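5-carboxymethyl-2-hydroxymuconate semialdehyde dehydrogenase (Thermus thermophilus, PDB 2D4E) probably catalyses the NAD-dependent oxidation of 5-carboxymethyl-2-hydroxymuconate semialdehyde to the corresponding acid. Local coordinates at residues 276-281 against 306-311; 435-440 against 458-463. All blocks are in the same frame, centred on the assembly; numbering follows the deposited sequence.

Contact 1: residues 276-281 against 306-311; sequences SPALVF and TASSRL
Thr306 and Ala307 meet Ser276 through their carbonyl oxygens, the nearer approach being Ala307 O to Ser276 CB at 3.6 Å. A water completes this end: it accepts from Ser276 N and donates to Ala307 O, the latter at 2.6 Å. The hydroxyl of Ser276 is engaged elsewhere, with the backbone N of Ala438. Ser308, at the centre of an inverse gamma turn, sends its CA-H toward Ser276 O (CA to O 3.2 Å), while its CB comes up against the methyl of Ala278 at 3.8 Å. Ser309 follows, its backbone N turned back in a weak bond to Ala307 O, and the chain then enters strand 310-314. This strand runs parallel to 277-280, and with helix 286-298 between them the two form a beta-alpha-beta unit in what, by the family fold, is the catalytic domain; Ala278 and Val280 pack on the helix. Arg310 pairs with Pro277. Its carbonyl oxygen accepts from Ala278 N at 2.9 Å, with the donor nearly along the C=O axis (164°), and also receives the CA-H of Pro277. Its side chain lies beside the proline ring: a bend at chi3 (-59°) turns the guanidinium so that Pro277 CB sits over the rim of one face, and Arg310 NH2 comes 3.6 Å from Pro277 CD. The group is held by oxygens beyond the pair: NH1 bonds to Asn401 OD1 and Lys429 O, NH2 to Ala430 O and Lys275 O, four neutral carbonyl oxygens that probably stabilise the buried positive charge. Leu311, paired with Ala278, points to the other face of the sheet, where its side chain slants across that of Val280, CD1 to Val280 CG2 3.9 Å, and CD1 stands 4.1 Å from Ala278 CB.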
# COMPACT_ATOMS: atom_id res chain seq x y z
N SER C 276 -1.74 -31.25 -2.71
CA SER C 276 -1.54 -30.39 -3.87
C SER C 276 -1.44 -31.13 -5.19
O SER C 276 -0.73 -32.13 -5.31
CB SER C 276 -0.28 -29.54 -3.64
OG SER C 276 -0.36 -28.87 -2.40
N PRO C 277 -2.16 -30.65 -6.21
CA PRO C 277 -2.12 -31.30 -7.52
C PRO C 277 -1.16 -30.67 -8.53
O PRO C 277 -0.83 -29.49 -8.44
CB PRO C 277 -3.56 -31.19 -7.98
CG PRO C 277 -3.89 -29.77 -7.54
CD PRO C 277 -3.27 -29.68 -6.14
N ALA C 278 -0.71 -31.49 -9.47
CA ALA C 278 0.15 -31.03 -10.55
C ALA C 278 -0.65 -31.36 -11.81
O ALA C 278 -1.00 -32.53 -12.02
CB ALA C 278 1.48 -31.77 -10.56
N LEU C 279 -0.99 -30.36 -12.61
CA LEU C 279 -1.75 -30.59 -13.84
C LEU C 279 -0.82 -30.44 -15.04
O LEU C 279 -0.24 -29.37 -15.26
CB LEU C 279 -2.91 -29.61 -14.00
CG LEU C 279 -3.66 -28.96 -12.83
CD1 LEU C 279 -4.96 -28.39 -13.39
CD2 LEU C 279 -3.95 -29.94 -11.73
N VAL C 280 -0.70 -31.50 -15.82
CA VAL C 280 0.16 -31.46 -16.99
C VAL C 280 -0.66 -31.56 -18.26
O VAL C 280 -1.35 -32.56 -18.49
CB VAL C 280 1.19 -32.61 -16.97
CG1 VAL C 280 2.10 -32.51 -18.19
CG2 VAL C 280 2.01 -32.55 -15.69
N PHE C 281 -0.60 -30.51 -19.07
CA PHE C 281 -1.33 -30.47 -20.34
C PHE C 281 -0.43 -30.91 -21.49
O PHE C 281 0.79 -30.74 -21.45
CB PHE C 281 -1.86 -29.06 -20.59
CG PHE C 281 -3.02 -28.69 -19.71
CD1 PHE C 281 -4.33 -28.93 -20.12
CD2 PHE C 281 -2.80 -28.13 -18.45
CE1 PHE C 281 -5.41 -28.62 -19.29
CE2 PHE C 281 -3.87 -27.82 -17.61
CZ PHE C 281 -5.18 -28.06 -18.03
N THR C 306 4.00 -29.35 0.67
CA THR C 306 3.64 -28.83 -0.65
C THR C 306 3.88 -29.84 -1.76
O THR C 306 3.84 -29.50 -2.95
CB THR C 306 4.47 -27.58 -0.97
OG1 THR C 306 5.87 -27.92 -0.88
CG2 THR C 306 4.16 -26.45 0.02
N ALA C 307 4.11 -31.10 -1.39
CA ALA C 307 4.35 -32.13 -2.39
C ALA C 307 3.15 -32.29 -3.33
O ALA C 307 2.00 -32.21 -2.91
CB ALA C 307 4.65 -33.45 -1.69
N SER C 308 3.43 -32.50 -4.61
CA SER C 308 2.36 -32.71 -5.60
C SER C 308 2.04 -34.21 -5.60
O SER C 308 2.48 -34.95 -6.48
CB SER C 308 2.82 -32.24 -6.99
OG SER C 308 4.11 -32.74 -7.31
N SER C 309 1.28 -34.64 -4.60
CA SER C 309 0.91 -36.03 -4.43
C SER C 309 -0.14 -36.52 -5.43
O SER C 309 -0.40 -37.72 -5.53
CB SER C 309 0.44 -36.26 -2.99
OG SER C 309 -0.47 -35.25 -2.60
N ARG C 310 -0.76 -35.60 -6.14
CA ARG C 310 -1.74 -35.96 -7.16
C ARG C 310 -1.23 -35.41 -8.48
O ARG C 310 -0.92 -34.23 -8.60
CB ARG C 310 -3.12 -35.38 -6.85
CG ARG C 310 -3.92 -36.13 -5.81
CD ARG C 310 -5.31 -35.51 -5.70
NE ARG C 310 -5.26 -34.10 -5.33
CZ ARG C 310 -6.13 -33.18 -5.72
NH1 ARG C 310 -7.15 -33.52 -6.52
NH2 ARG C 310 -6.01 -31.92 -5.32
N LEU C 311 -1.11 -36.29 -9.47
CA LEU C 311 -0.64 -35.91 -10.79
C LEU C 311 -1.78 -36.05 -11.80
O LEU C 311 -2.20 -37.15 -12.13
CB LEU C 311 0.52 -36.81 -11.21
CG LEU C 311 1.00 -36.65 -12.66
CD1 LEU C 311 1.44 -35.20 -12.89
CD2 LEU C 311 2.15 -37.61 -12.94
O HOH W 1 0.52 -31.19 -0.98

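Contact 2: residues 435-440 against 458-463; sequences YGLAAY and AGMVYL
Tyr440 and Tyr462 stand side by side on the face of the sheet that also carries Ala438 and Met460. From Tyr440 CB, placed 4.1 Å from Tyr462 O, a chi1 of -53° sets CG opposite the carbonyl carbon, next to the backbone N, and the ring runs along its neighbour. CD2 touches Tyr462 CB at 3.7 Å; CE2 then meets Tyr462 CD2 at 3.5 Å. The planes are near parallel, 16° apart, yet slid so far that the rings barely overlap. At the tip, OH bonds to Thr306 O and Asn467 ND2. A phenylalanine here would probably keep the ring contact but leave Thr306 O and the Asn467 amide without this partner. Beneath, strands 438-440 and 460-463 form a parallel ladder within a beta-alpha-beta unit: Tyr462 N donates to Ala439 O at 2.9 Å (N-H...O angle 164°), and Met460 N to Leu437 O at 3.1 Å. Met460, bent at chi2 and chi3, lays CE 3.9 Å from Leu437 CD1, and Leu437 also touches the bound NAD. A strand of a second subunit continues the sheet beyond Met460, Val461 and Tyr462. The chemistry thus divides: backbone bonds set the register, while the rings meet through carbon and Tyr440 OH turns to polar partners.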
# COMPACT_ATOMS: atom_id res chain seq x y z
N TYR C 435 -8.42 -30.15 0.85
CA TYR C 435 -7.21 -29.35 1.01
C TYR C 435 -7.11 -28.21 0.00
O TYR C 435 -7.93 -28.10 -0.92
CB TYR C 435 -5.97 -30.24 0.93
CG TYR C 435 -5.87 -31.25 2.05
CD1 TYR C 435 -6.04 -32.62 1.80
CD2 TYR C 435 -5.61 -30.85 3.36
CE1 TYR C 435 -5.95 -33.55 2.83
CE2 TYR C 435 -5.51 -31.78 4.40
CZ TYR C 435 -5.69 -33.12 4.13
OH TYR C 435 -5.61 -34.04 5.15
N GLY C 436 -6.11 -27.36 0.19
CA GLY C 436 -5.90 -26.24 -0.71
C GLY C 436 -4.64 -25.47 -0.38
O GLY C 436 -4.69 -24.27 -0.12
N LEU C 437 -3.50 -26.16 -0.37
CA LEU C 437 -2.23 -25.51 -0.08
C LEU C 437 -1.58 -24.99 -1.37
O LEU C 437 -1.54 -23.79 -1.61
CB LEU C 437 -1.30 -26.49 0.64
CG LEU C 437 0.04 -25.93 1.15
CD1 LEU C 437 -0.21 -24.70 2.02
CD2 LEU C 437 0.77 -27.01 1.93
N ALA C 438 -1.07 -25.90 -2.20
CA ALA C 438 -0.45 -25.49 -3.45
C ALA C 438 -1.05 -26.19 -4.67
O ALA C 438 -1.88 -27.09 -4.55
CB ALA C 438 1.05 -25.76 -3.40
N ALA C 439 -0.63 -25.76 -5.85
CA ALA C 439 -1.08 -26.34 -7.11
C ALA C 439 -0.00 -26.02 -8.13
O ALA C 439 0.64 -24.97 -8.04
CB ALA C 439 -2.42 -25.75 -7.53
N TYR C 440 0.21 -26.92 -9.09
CA TYR C 440 1.22 -26.73 -10.13
C TYR C 440 0.59 -26.94 -11.50
O TYR C 440 -0.05 -27.97 -11.76
CB TYR C 440 2.37 -27.71 -9.91
CG TYR C 440 2.95 -27.66 -8.52
CD1 TYR C 440 2.31 -28.29 -7.45
CD2 TYR C 440 4.12 -26.93 -8.25
CE1 TYR C 440 2.81 -28.21 -6.16
CE2 TYR C 440 4.63 -26.84 -6.95
CZ TYR C 440 3.97 -27.48 -5.91
OH TYR C 440 4.46 -27.38 -4.63
N ALA C 458 -6.14 -22.73 -3.96
CA ALA C 458 -4.89 -22.97 -3.29
C ALA C 458 -4.29 -21.64 -2.89
O ALA C 458 -4.57 -20.61 -3.51
CB ALA C 458 -3.94 -23.71 -4.23
N GLY C 459 -3.46 -21.65 -1.86
CA GLY C 459 -2.82 -20.41 -1.45
C GLY C 459 -1.71 -20.06 -2.41
O GLY C 459 -1.39 -18.88 -2.59
N MET C 460 -1.11 -21.07 -3.03
CA MET C 460 -0.00 -20.88 -3.97
C MET C 460 -0.13 -21.68 -5.26
O MET C 460 -0.40 -22.87 -5.24
CB MET C 460 1.33 -21.29 -3.32
CG MET C 460 1.96 -20.29 -2.37
SD MET C 460 1.08 -20.18 -0.83
CE MET C 460 1.10 -21.89 -0.31
N VAL C 461 0.07 -21.01 -6.39
CA VAL C 461 0.02 -21.68 -7.68
C VAL C 461 1.34 -21.42 -8.40
O VAL C 461 1.82 -20.29 -8.46
CB VAL C 461 -1.14 -21.15 -8.57
CG1 VAL C 461 -1.06 -21.79 -9.95
CG2 VAL C 461 -2.49 -21.48 -7.92
N TYR C 462 1.93 -22.49 -8.91
CA TYR C 462 3.19 -22.40 -9.64
C TYR C 462 2.93 -22.80 -11.09
O TYR C 462 2.38 -23.87 -11.37
CB TYR C 462 4.23 -23.33 -9.02
CG TYR C 462 4.62 -22.91 -7.62
CD1 TYR C 462 5.64 -21.98 -7.40
CD2 TYR C 462 3.92 -23.39 -6.51
CE1 TYR C 462 5.95 -21.54 -6.11
CE2 TYR C 462 4.22 -22.97 -5.23
CZ TYR C 462 5.24 -22.04 -5.03
OH TYR C 462 5.54 -21.63 -3.76
N LEU C 463 3.29 -21.91 -12.00
CA LEU C 463 3.10 -22.15 -13.42
C LEU C 463 4.41 -22.58 -14.05
O LEU C 463 5.41 -21.87 -13.98
CB LEU C 463 2.58 -20.89 -14.10
CG LEU C 463 1.26 -20.33 -13.56
CD1 LEU C 463 0.87 -19.08 -14.33
CD2 LEU C 463 0.17 -21.40 -13.67

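Contacts 1 and 2 are neighbours in one sheet, their centres about 9 Å apart, because strand 277-280 of the first lies next to strand 438-442 of the second. The seam includes a probable hydrogen bond from Leu279 N to Tyr440 O at 2.7 Å and the packing of Pro277 CD on Ala438 O at 3.3 Å. Toward the cofactor, Thr306 CG2 meets Leu437 CD2 at 3.9 Å. The Leu437 side chain is about 4 Å from the bound NAD and that of Thr306 about 6 Å. Contact 1 thus begins directly after the cysteine that, by family, is probably the nucleophile, and contact 2 reaches the NAD pocket through Leu437.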